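SusD homolog (Bacteroides thetaiotaomicron VPI-5482, PDB 3IV0) is of unknown function but, as a member of the SusD family of outer-membrane proteins, probably binds sugars at the cell surface. Local coordinates at residues F95-L106 / A127-I138; F137-V145 / G457-R465. One frame throughout, in Å; residues are numbered along the deposited sequence.

Contact 1 (F95-L106 / A127-I138); sequences FYTAIQDANILL and AIFMRSLSYFFI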
loop_
_atom_site.group_PDB
_atom_site.type_symbol
_atom_site.label_atom_id
_atom_site.label_comp_id
_atom_site.label_asym_id
_atom_site.label_seq_id
_atom_site.Cartn_x
_atom_site.Cartn_y
_atom_site.Cartn_z
ATOM N N PHE A 95 14.784 -0.068 -1.427
ATOM C CA PHE A 95 14.230 -0.455 -0.123
ATOM C C PHE A 95 15.354 -0.820 0.842
ATOM O O PHE A 95 15.277 -0.472 2.037
ATOM C CB PHE A 95 13.288 -1.669 -0.260
ATOM C CG PHE A 95 11.973 -1.349 -0.919
ATOM C CD1 PHE A 95 11.005 -0.626 -0.235
ATOM C CD2 PHE A 95 11.673 -1.827 -2.185
ATOM C CE1 PHE A 95 9.791 -0.364 -0.839
ATOM C CE2 PHE A 95 10.461 -1.545 -2.765
ATOM C CZ PHE A 95 9.543 -0.855 -2.094
ATOM N N TYR A 96 16.379 -1.550 0.372
ATOM C CA TYR A 96 17.474 -1.862 1.297
ATOM C C TYR A 96 18.309 -0.630 1.696
ATOM O O TYR A 96 18.879 -0.624 2.789
ATOM C CB TYR A 96 18.376 -2.987 0.761
ATOM C CG TYR A 96 17.798 -4.352 1.045
ATOM C CD1 TYR A 96 17.799 -4.877 2.322
ATOM C CD2 TYR A 96 17.195 -5.078 0.051
ATOM C CE1 TYR A 96 17.226 -6.072 2.582
ATOM C CE2 TYR A 96 16.635 -6.288 0.300
ATOM C CZ TYR A 96 16.660 -6.788 1.557
ATOM O OH TYR A 96 16.057 -8.010 1.771
ATOM N N THR A 97 18.328 0.409 0.886
ATOM C CA THR A 97 18.937 1.671 1.330
ATOM C C THR A 97 18.182 2.192 2.556
ATOM O O THR A 97 18.807 2.598 3.535
ATOM C CB THR A 97 18.951 2.720 0.211
ATOM O OG1 THR A 97 19.679 2.226 -0.913
ATOM C CG2 THR A 97 19.582 4.066 0.675
ATOM N N ALA A 98 16.847 2.212 2.514
ATOM C CA ALA A 98 16.040 2.576 3.656
ATOM C C ALA A 98 16.322 1.699 4.863
ATOM O O ALA A 98 16.490 2.184 5.982
ATOM C CB ALA A 98 14.529 2.548 3.279
ATOM N N ILE A 99 16.323 0.397 4.634
ATOM C CA ILE A 99 16.554 -0.571 5.716
ATOM C C ILE A 99 17.921 -0.370 6.360
ATOM O O ILE A 99 18.046 -0.339 7.583
ATOM C CB ILE A 99 16.360 -2.030 5.219
ATOM C CG1 ILE A 99 14.871 -2.312 4.957
ATOM C CG2 ILE A 99 16.947 -3.043 6.187
ATOM C CD1 ILE A 99 14.665 -3.467 3.981
ATOM N N GLN A 100 18.946 -0.233 5.535
ATOM C CA GLN A 100 20.296 -0.074 6.066
ATOM C C GLN A 100 20.448 1.261 6.803
ATOM O O GLN A 100 21.137 1.323 7.823
ATOM C CB GLN A 100 21.346 -0.220 4.957
ATOM C CG GLN A 100 22.757 0.247 5.338
ATOM C CD GLN A 100 23.442 -0.620 6.397
ATOM O OE1 GLN A 100 23.368 -0.351 7.606
ATOM N NE2 GLN A 100 24.143 -1.650 5.938
ATOM N N ASP A 101 19.838 2.338 6.317
ATOM C CA ASP A 101 19.868 3.600 7.046
ATOM C C ASP A 101 19.106 3.520 8.359
ATOM O O ASP A 101 19.533 4.091 9.384
ATOM C CB ASP A 101 19.458 4.756 6.159
ATOM C CG ASP A 101 20.529 5.069 5.111
ATOM O OD1 ASP A 101 21.700 4.621 5.267
ATOM O OD2 ASP A 101 20.217 5.745 4.125
ATOM N N ALA A 102 17.980 2.804 8.394
ATOM C CA ALA A 102 17.302 2.563 9.662
ATOM C C ALA A 102 18.224 1.832 10.618
ATOM O O ALA A 102 18.288 2.169 11.793
ATOM C CB ALA A 102 15.970 1.765 9.462
ATOM N N ASN A 103 18.887 0.797 10.125
ATOM C CA ASN A 103 19.826 0.050 10.961
ATOM C C ASN A 103 20.908 0.962 11.527
ATOM O O ASN A 103 21.269 0.858 12.714
ATOM C CB ASN A 103 20.445 -1.106 10.171
ATOM C CG ASN A 103 19.441 -2.215 9.823
ATOM O OD1 ASN A 103 18.387 -2.331 10.439
ATOM N ND2 ASN A 103 19.799 -3.047 8.872
ATOM N N ILE A 104 21.436 1.850 10.691
ATOM C CA ILE A 104 22.443 2.806 11.127
ATOM C C ILE A 104 21.905 3.730 12.188
ATOM O O ILE A 104 22.523 3.915 13.230
ATOM C CB ILE A 104 23.025 3.586 9.945
ATOM C CG1 ILE A 104 23.875 2.666 9.066
ATOM C CG2 ILE A 104 23.833 4.817 10.445
ATOM C CD1 ILE A 104 24.168 3.173 7.704
ATOM N N LEU A 105 20.766 4.354 11.948
ATOM C CA LEU A 105 20.203 5.257 12.955
ATOM C C LEU A 105 20.034 4.524 14.280
ATOM O O LEU A 105 20.363 5.052 15.359
ATOM C CB LEU A 105 18.865 5.854 12.467
ATOM C CG LEU A 105 18.187 6.839 13.431
ATOM C CD1 LEU A 105 17.304 7.868 12.713
ATOM C CD2 LEU A 105 17.330 6.141 14.460
ATOM N N LEU A 106 19.512 3.313 14.245
ATOM C CA LEU A 106 19.246 2.605 15.489
ATOM C C LEU A 106 20.571 2.296 16.227
ATOM O O LEU A 106 20.609 2.311 17.462
ATOM C CB LEU A 106 18.417 1.338 15.236
ATOM C CG LEU A 106 16.986 1.646 14.794
ATOM C CD1 LEU A 106 16.360 0.395 14.166
ATOM C CD2 LEU A 106 16.173 2.166 15.981
ATOM N N ALA A 127 12.168 4.864 12.840
ATOM C CA ALA A 127 13.096 4.072 12.071
ATOM C C ALA A 127 12.700 2.593 12.110
ATOM O O ALA A 127 12.794 1.908 11.075
ATOM C CB ALA A 127 14.546 4.256 12.619
ATOM N N ILE A 128 12.285 2.092 13.267
ATOM C CA ILE A 128 11.807 0.708 13.345
ATOM C C ILE A 128 10.567 0.538 12.478
ATOM O O ILE A 128 10.447 -0.465 11.751
ATOM C CB ILE A 128 11.499 0.332 14.775
ATOM C CG1 ILE A 128 12.803 0.230 15.562
ATOM C CG2 ILE A 128 10.734 -1.022 14.847
ATOM C CD1 ILE A 128 12.627 0.350 17.089
ATOM N N PHE A 129 9.644 1.486 12.518
ATOM C CA PHE A 129 8.482 1.430 11.661
ATOM C C PHE A 129 8.867 1.379 10.185
ATOM O O PHE A 129 8.367 0.525 9.420
ATOM C CB PHE A 129 7.524 2.595 11.917
ATOM C CG PHE A 129 6.383 2.649 10.932
ATOM C CD1 PHE A 129 5.303 1.776 11.058
ATOM C CD2 PHE A 129 6.422 3.498 9.846
ATOM C CE1 PHE A 129 4.281 1.786 10.129
ATOM C CE2 PHE A 129 5.391 3.501 8.906
ATOM C CZ PHE A 129 4.310 2.649 9.069
HETATM N N MSE A 130 9.752 2.245 9.744
HETATM C CA MSE A 130 10.094 2.331 8.366
HETATM C C MSE A 130 10.875 1.142 7.913
HETATM O O MSE A 130 10.710 0.708 6.762
HETATM C CB MSE A 130 10.842 3.647 8.079
HETATM C CG MSE A 130 9.894 4.841 8.175
HETATM SE SE MSE A 130 8.313 4.813 7.082
HETATM C CE MSE A 130 9.134 4.855 5.428
ATOM N N ARG A 131 11.701 0.590 8.770
ATOM C CA ARG A 131 12.386 -0.654 8.429
ATOM C C ARG A 131 11.403 -1.782 8.218
ATOM O O ARG A 131 11.516 -2.539 7.243
ATOM C CB ARG A 131 13.412 -1.017 9.498
ATOM C CG ARG A 131 14.208 -2.275 9.170
ATOM C CD ARG A 131 15.307 -2.552 10.178
ATOM N NE ARG A 131 14.705 -2.915 11.442
ATOM C CZ ARG A 131 15.342 -2.997 12.608
ATOM N NH1 ARG A 131 16.616 -2.741 12.676
ATOM N NH2 ARG A 131 14.682 -3.336 13.708
ATOM N N SER A 132 10.456 -1.909 9.146
ATOM C CA SER A 132 9.402 -2.915 9.050
ATOM C C SER A 132 8.534 -2.723 7.829
ATOM O O SER A 132 8.178 -3.714 7.152
ATOM C CB SER A 132 8.538 -2.954 10.291
ATOM O OG SER A 132 9.361 -3.180 11.438
ATOM N N LEU A 133 8.185 -1.481 7.524
ATOM C CA LEU A 133 7.382 -1.205 6.344
ATOM C C LEU A 133 8.103 -1.594 5.068
ATOM O O LEU A 133 7.535 -2.161 4.151
ATOM C CB LEU A 133 6.980 0.271 6.290
ATOM C CG LEU A 133 5.990 0.646 5.208
ATOM C CD1 LEU A 133 4.611 0.006 5.418
ATOM C CD2 LEU A 133 5.822 2.163 5.202
ATOM N N SER A 134 9.407 -1.310 5.022
ATOM C CA SER A 134 10.228 -1.651 3.857
ATOM C C SER A 134 10.313 -3.159 3.714
ATOM O O SER A 134 10.137 -3.671 2.591
ATOM C CB SER A 134 11.621 -1.034 3.982
ATOM O OG SER A 134 11.550 0.390 3.983
ATOM N N TYR A 135 10.617 -3.878 4.806
ATOM C CA TYR A 135 10.650 -5.329 4.741
ATOM C C TYR A 135 9.297 -5.875 4.301
ATOM O O TYR A 135 9.219 -6.797 3.473
ATOM C CB TYR A 135 11.043 -5.964 6.094
ATOM C CG TYR A 135 12.552 -6.106 6.234
ATOM C CD1 TYR A 135 13.259 -6.882 5.351
ATOM C CD2 TYR A 135 13.237 -5.478 7.244
ATOM C CE1 TYR A 135 14.632 -7.021 5.453
ATOM C CE2 TYR A 135 14.616 -5.606 7.352
ATOM C CZ TYR A 135 15.292 -6.356 6.441
ATOM O OH TYR A 135 16.685 -6.513 6.513
ATOM N N PHE A 136 8.208 -5.353 4.847
ATOM C CA PHE A 136 6.880 -5.800 4.433
ATOM C C PHE A 136 6.663 -5.584 2.961
ATOM O O PHE A 136 6.189 -6.500 2.276
ATOM C CB PHE A 136 5.807 -5.106 5.230
ATOM C CG PHE A 136 4.402 -5.480 4.830
ATOM C CD1 PHE A 136 3.962 -6.786 4.948
ATOM C CD2 PHE A 136 3.516 -4.522 4.408
ATOM C CE1 PHE A 136 2.647 -7.124 4.631
ATOM C CE2 PHE A 136 2.184 -4.871 4.062
ATOM C CZ PHE A 136 1.784 -6.187 4.182
ATOM N N PHE A 137 7.009 -4.416 2.443
ATOM C CA PHE A 137 6.799 -4.152 1.025
ATOM C C PHE A 137 7.604 -5.090 0.146
ATOM O O PHE A 137 7.127 -5.541 -0.928
ATOM C CB PHE A 137 7.149 -2.689 0.705
ATOM C CG PHE A 137 5.962 -1.755 0.770
ATOM C CD1 PHE A 137 5.095 -1.769 1.836
ATOM C CD2 PHE A 137 5.728 -0.868 -0.259
ATOM C CE1 PHE A 137 4.007 -0.923 1.857
ATOM C CE2 PHE A 137 4.637 -0.023 -0.245
ATOM C CZ PHE A 137 3.784 -0.053 0.834
ATOM N N ILE A 138 8.837 -5.413 0.521
ATOM C CA ILE A 138 9.617 -6.309 -0.318
ATOM C C ILE A 138 9.210 -7.777 -0.162
ATOM O O ILE A 138 9.329 -8.552 -1.107
ATOM C CB ILE A 138 11.142 -6.113 -0.188
ATOM C CG1 ILE A 138 11.695 -6.326 1.217
ATOM C CG2 ILE A 138 11.520 -4.743 -0.745
ATOM C CD1 ILE A 138 13.245 -6.318 1.296
#

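Contact 2 (F137-V145 / G457-R465); sequences FIVRAFGDV and GAWTWPIHR. With EDO (1,2-ethanediol), chain D.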
loop_
_atom_site.group_PDB
_atom_site.type_symbol
_atom_site.label_atom_id
_atom_site.label_comp_id
_atom_site.label_asym_id
_atom_site.label_seq_id
_atom_site.Cartn_x
_atom_site.Cartn_y
_atom_site.Cartn_z
ATOM N N PHE A 137 7.009 -4.416 2.443
ATOM C CA PHE A 137 6.799 -4.152 1.025
ATOM C C PHE A 137 7.604 -5.090 0.146
ATOM O O PHE A 137 7.127 -5.541 -0.928
ATOM C CB PHE A 137 7.149 -2.689 0.705
ATOM C CG PHE A 137 5.962 -1.755 0.770
ATOM C CD1 PHE A 137 5.095 -1.769 1.836
ATOM C CD2 PHE A 137 5.728 -0.868 -0.259
ATOM C CE1 PHE A 137 4.007 -0.923 1.857
ATOM C CE2 PHE A 137 4.637 -0.023 -0.245
ATOM C CZ PHE A 137 3.784 -0.053 0.834
ATOM N N ILE A 138 8.837 -5.413 0.521
ATOM C CA ILE A 138 9.617 -6.309 -0.318
ATOM C C ILE A 138 9.210 -7.777 -0.162
ATOM O O ILE A 138 9.329 -8.552 -1.107
ATOM C CB ILE A 138 11.142 -6.113 -0.188
ATOM C CG1 ILE A 138 11.695 -6.326 1.217
ATOM C CG2 ILE A 138 11.520 -4.743 -0.745
ATOM C CD1 ILE A 138 13.245 -6.318 1.296
ATOM N N VAL A 139 8.722 -8.178 1.004
ATOM C CA VAL A 139 8.161 -9.531 1.130
ATOM C C VAL A 139 6.951 -9.656 0.219
ATOM O O VAL A 139 6.781 -10.669 -0.510
ATOM C CB VAL A 139 7.776 -9.851 2.576
ATOM C CG1 VAL A 139 6.872 -11.092 2.619
ATOM C CG2 VAL A 139 9.064 -10.093 3.403
ATOM N N ARG A 140 6.053 -8.681 0.241
ATOM C CA ARG A 140 4.873 -8.764 -0.601
ATOM C C ARG A 140 5.236 -8.868 -2.068
ATOM O O ARG A 140 4.500 -9.512 -2.853
ATOM C CB ARG A 140 3.945 -7.561 -0.436
ATOM C CG ARG A 140 3.265 -7.382 0.879
ATOM C CD ARG A 140 2.122 -6.407 0.749
ATOM N NE ARG A 140 2.573 -5.109 0.258
ATOM C CZ ARG A 140 1.775 -4.045 0.170
ATOM N NH1 ARG A 140 0.534 -4.070 0.665
ATOM N NH2 ARG A 140 2.220 -2.927 -0.358
ATOM N N ALA A 141 6.293 -8.199 -2.506
ATOM C CA ALA A 141 6.686 -8.233 -3.897
ATOM C C ALA A 141 7.519 -9.431 -4.269
ATOM O O ALA A 141 7.356 -9.999 -5.354
ATOM C CB ALA A 141 7.453 -6.924 -4.285
ATOM N N PHE A 142 8.417 -9.851 -3.387
ATOM C CA PHE A 142 9.451 -10.797 -3.767
ATOM C C PHE A 142 9.399 -12.126 -3.041
ATOM O O PHE A 142 10.108 -13.068 -3.452
ATOM C CB PHE A 142 10.852 -10.177 -3.599
ATOM C CG PHE A 142 11.107 -8.985 -4.495
ATOM C CD1 PHE A 142 11.358 -9.160 -5.847
ATOM C CD2 PHE A 142 11.114 -7.700 -3.977
ATOM C CE1 PHE A 142 11.571 -8.073 -6.654
ATOM C CE2 PHE A 142 11.319 -6.621 -4.802
ATOM C CZ PHE A 142 11.565 -6.812 -6.129
ATOM N N GLY A 143 8.632 -12.224 -1.959
ATOM C CA GLY A 143 8.670 -13.474 -1.183
ATOM C C GLY A 143 9.752 -13.436 -0.132
ATOM O O GLY A 143 9.920 -12.454 0.589
ATOM N N ASP A 144 10.525 -14.515 -0.054
ATOM C CA ASP A 144 11.681 -14.550 0.813
ATOM C C ASP A 144 12.659 -13.414 0.461
ATOM O O ASP A 144 12.887 -13.123 -0.708
ATOM C CB ASP A 144 12.416 -15.891 0.675
ATOM C CG ASP A 144 11.587 -17.091 1.059
ATOM O OD1 ASP A 144 10.492 -17.016 1.608
ATOM O OD2 ASP A 144 12.105 -18.215 0.848
ATOM N N VAL A 145 13.237 -12.767 1.478
ATOM C CA VAL A 145 14.175 -11.682 1.271
ATOM C C VAL A 145 15.314 -11.764 2.277
ATOM O O VAL A 145 15.113 -12.226 3.384
ATOM C CB VAL A 145 13.490 -10.294 1.365
ATOM C CG1 VAL A 145 12.434 -10.117 0.280
ATOM C CG2 VAL A 145 12.914 -10.026 2.731
ATOM N N GLY A 457 5.131 -19.842 -6.537
ATOM C CA GLY A 457 5.700 -18.505 -6.463
ATOM C C GLY A 457 5.354 -17.578 -7.599
ATOM O O GLY A 457 5.983 -16.509 -7.751
ATOM N N ALA A 458 4.346 -17.893 -8.407
ATOM C CA ALA A 458 3.938 -17.011 -9.492
ATOM C C ALA A 458 3.297 -15.706 -9.040
ATOM O O ALA A 458 2.994 -14.860 -9.874
ATOM C CB ALA A 458 3.001 -17.731 -10.496
ATOM N N TRP A 459 3.062 -15.541 -7.741
ATOM C CA TRP A 459 2.577 -14.248 -7.202
ATOM C C TRP A 459 3.736 -13.263 -6.953
ATOM O O TRP A 459 3.474 -12.089 -6.708
ATOM C CB TRP A 459 1.772 -14.468 -5.924
ATOM C CG TRP A 459 2.540 -15.090 -4.832
ATOM C CD1 TRP A 459 2.624 -16.401 -4.559
ATOM C CD2 TRP A 459 3.346 -14.430 -3.821
ATOM N NE1 TRP A 459 3.423 -16.622 -3.473
ATOM C CE2 TRP A 459 3.872 -15.418 -2.994
ATOM C CE3 TRP A 459 3.661 -13.095 -3.543
ATOM C CZ2 TRP A 459 4.700 -15.129 -1.881
ATOM C CZ3 TRP A 459 4.426 -12.825 -2.456
ATOM C CH2 TRP A 459 4.967 -13.818 -1.666
ATOM N N THR A 460 4.986 -13.726 -7.006
ATOM C CA THR A 460 6.140 -12.845 -6.765
ATOM C C THR A 460 6.553 -12.128 -8.041
ATOM O O THR A 460 6.187 -12.547 -9.136
ATOM C CB THR A 460 7.357 -13.607 -6.260
ATOM O OG1 THR A 460 7.826 -14.501 -7.295
ATOM C CG2 THR A 460 7.027 -14.350 -4.953
ATOM N N TRP A 461 7.297 -11.029 -7.886
ATOM C CA TRP A 461 8.063 -10.421 -8.960
ATOM C C TRP A 461 9.338 -11.209 -9.232
ATOM O O TRP A 461 9.927 -11.726 -8.324
ATOM C CB TRP A 461 8.439 -8.964 -8.581
ATOM C CG TRP A 461 7.319 -8.013 -8.714
ATOM C CD1 TRP A 461 6.227 -7.924 -7.915
ATOM C CD2 TRP A 461 7.118 -7.046 -9.768
ATOM N NE1 TRP A 461 5.392 -6.941 -8.361
ATOM C CE2 TRP A 461 5.911 -6.387 -9.503
ATOM C CE3 TRP A 461 7.883 -6.641 -10.877
ATOM C CZ2 TRP A 461 5.408 -5.393 -10.330
ATOM C CZ3 TRP A 461 7.400 -5.675 -11.687
ATOM C CH2 TRP A 461 6.171 -5.056 -11.425
ATOM N N PRO A 462 9.784 -11.229 -10.506
ATOM C CA PRO A 462 11.129 -11.684 -10.753
ATOM C C PRO A 462 12.126 -10.847 -9.975
ATOM O O PRO A 462 11.883 -9.660 -9.789
ATOM C CB PRO A 462 11.312 -11.463 -12.265
ATOM C CG PRO A 462 9.900 -11.379 -12.828
ATOM C CD PRO A 462 9.111 -10.763 -11.725
ATOM N N ILE A 463 13.218 -11.464 -9.569
ATOM C CA ILE A 463 14.340 -10.765 -8.940
ATOM C C ILE A 463 15.357 -10.444 -10.035
ATOM O O ILE A 463 15.847 -11.350 -10.709
ATOM C CB ILE A 463 14.948 -11.615 -7.847
ATOM C CG1 ILE A 463 13.964 -11.710 -6.671
ATOM C CG2 ILE A 463 16.307 -11.026 -7.352
ATOM C CD1 ILE A 463 14.321 -12.774 -5.633
ATOM N N HIS A 464 15.658 -9.161 -10.211
ATOM C CA HIS A 464 16.629 -8.724 -11.214
ATOM C C HIS A 464 18.027 -9.237 -10.905
ATOM O O HIS A 464 18.436 -9.352 -9.765
ATOM C CB HIS A 464 16.613 -7.198 -11.223
ATOM C CG HIS A 464 17.307 -6.575 -12.397
ATOM N ND1 HIS A 464 18.673 -6.385 -12.445
ATOM C CD2 HIS A 464 16.810 -6.112 -13.564
ATOM C CE1 HIS A 464 18.978 -5.804 -13.596
ATOM N NE2 HIS A 464 17.866 -5.624 -14.292
ATOM N N ARG A 465 18.779 -9.522 -11.959
ATOM C CA ARG A 465 20.160 -10.007 -11.792
ATOM C C ARG A 465 21.042 -9.076 -10.966
ATOM O O ARG A 465 21.980 -9.524 -10.329
ATOM C CB ARG A 465 20.783 -10.253 -13.160
ATOM C CG ARG A 465 20.878 -9.004 -13.998
HETATM C C1 EDO D . 8.632 -17.323 -1.420
HETATM O O1 EDO D . 9.812 -16.660 -1.943
HETATM C C2 EDO D . 7.526 -17.385 -2.448
HETATM O O2 EDO D . 7.824 -18.198 -3.562
HETATM O O HOH W 1 3.819 -9.536 -5.550
#

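Contact 1 (F95-L106 / A127-I138)
I99 reaches across to Y135 and lays its CD1 methyl over the centre of the tyrosine ring, a CH-pi contact 3.7 Å from the centroid and only 6° off the ring normal. CG1, set anti to the carbonyl carbon, carries CD1 over that face, while CG2 runs to the phenol end of the same ring. The whole side chain is a knob in the hole formed by R131, S134, Y135 and I138. R131 in turn sits among I99, A102, N103 and L106: its chain leaves anti to the backbone N (chi1 -177°) and bends at chi3, bringing NH1 to N103 OD1 at 2.9 Å with an N-H...O angle of 165°. The oxygen lies at the guanidinium edge, near its plane, whereas L106 CD1 covers one face. The alanines A102 and A127 leave little bulk between the backbones, A102 CB lying 3.6 Å from A127 O. Toward the other end, I138 CG2 lies against CG and CD2 of the F95 ring, the side chains running antiparallel; I138 also crosses Y96 at about a right angle, its CD1 touching the tyrosine's CE2, CZ and OH. The hydroxyls of Y96 and Y135 are hydrogen-bonded to P146 O and Y148 O. Helices 93-108 and 117-142, consecutive and near-antiparallel, form a helical hairpin locked by knobs-into-holes, consistent with the TPR-like helical part of SusD-family proteins.

Contact 2 (F137-V145 / G457-R465)
A141 O, near the C-terminal end of helix 117-142, accepts the backbone N-H of W461 at 2.7 Å. This is the one direct hydrogen bond between the segments, and T460 CA makes a CA-H...O contact with the same oxygen. W461 CD1 turns the edge of its ring to A141 O at 3.5 Å and also touches A141 CB. F142, the next residue, its CG anti to the carbonyl carbon (chi1 -63°), sends CE1 to W461 CB and CD1 to I463 CG1, 3.7 Å away; P462 O, a buried oxygen with no hydrogen-bonding partner, lies at the edge of the ring. W459 uses its six-membered ring: CZ3 comes edge-on to R140 O at 3.3 Å, with V139 O also near the ring plane. A water donates to both R140 O and W459 O, tying the two backbones together beside the indole. T460 CG2 covers a face of that indole, and T460 OG1 is held by G457 O in the turn from G457 to T460. Replacing W459 by an alanine would probably open a gap beside G143 and leave T460 CG2 without the ring it covers. G143 leaves the helix with positive phi, and a 1,2-ethanediol, probably from the crystallisation liquor, accepts from D144 N while its C2 lies 3.7 Å from W459 CZ2. Farther out, N477 ND2 binds both F142 O and W461 O, and R51 makes a cation-pi contact with W461. Segment 457-465 runs between helices 451-455 and 466-470, W461 packing on helices 43-50 and 73-79; on the other segment V145 pairs with T160 of strand 159-160.

How the contacts relate
A single long helix, 117-142, serves both contacts, whose centres lie about 17 Å apart. Contact 1 uses its middle and later turns, pairing them with the earlier helix 93-108; contact 2 takes over at its C-terminal end and meets a loop more than 300 residues later. F137 and I138 belong to both segments, and V145, just past the helix, packs its CB 3.5 Å from Y96 OH. Along the chain the contacts come in series: in sequence, the local hairpin comes before the long-range junction. Together they show how one helix can link the N-terminal helical region to the later SusD-family region of the same chain.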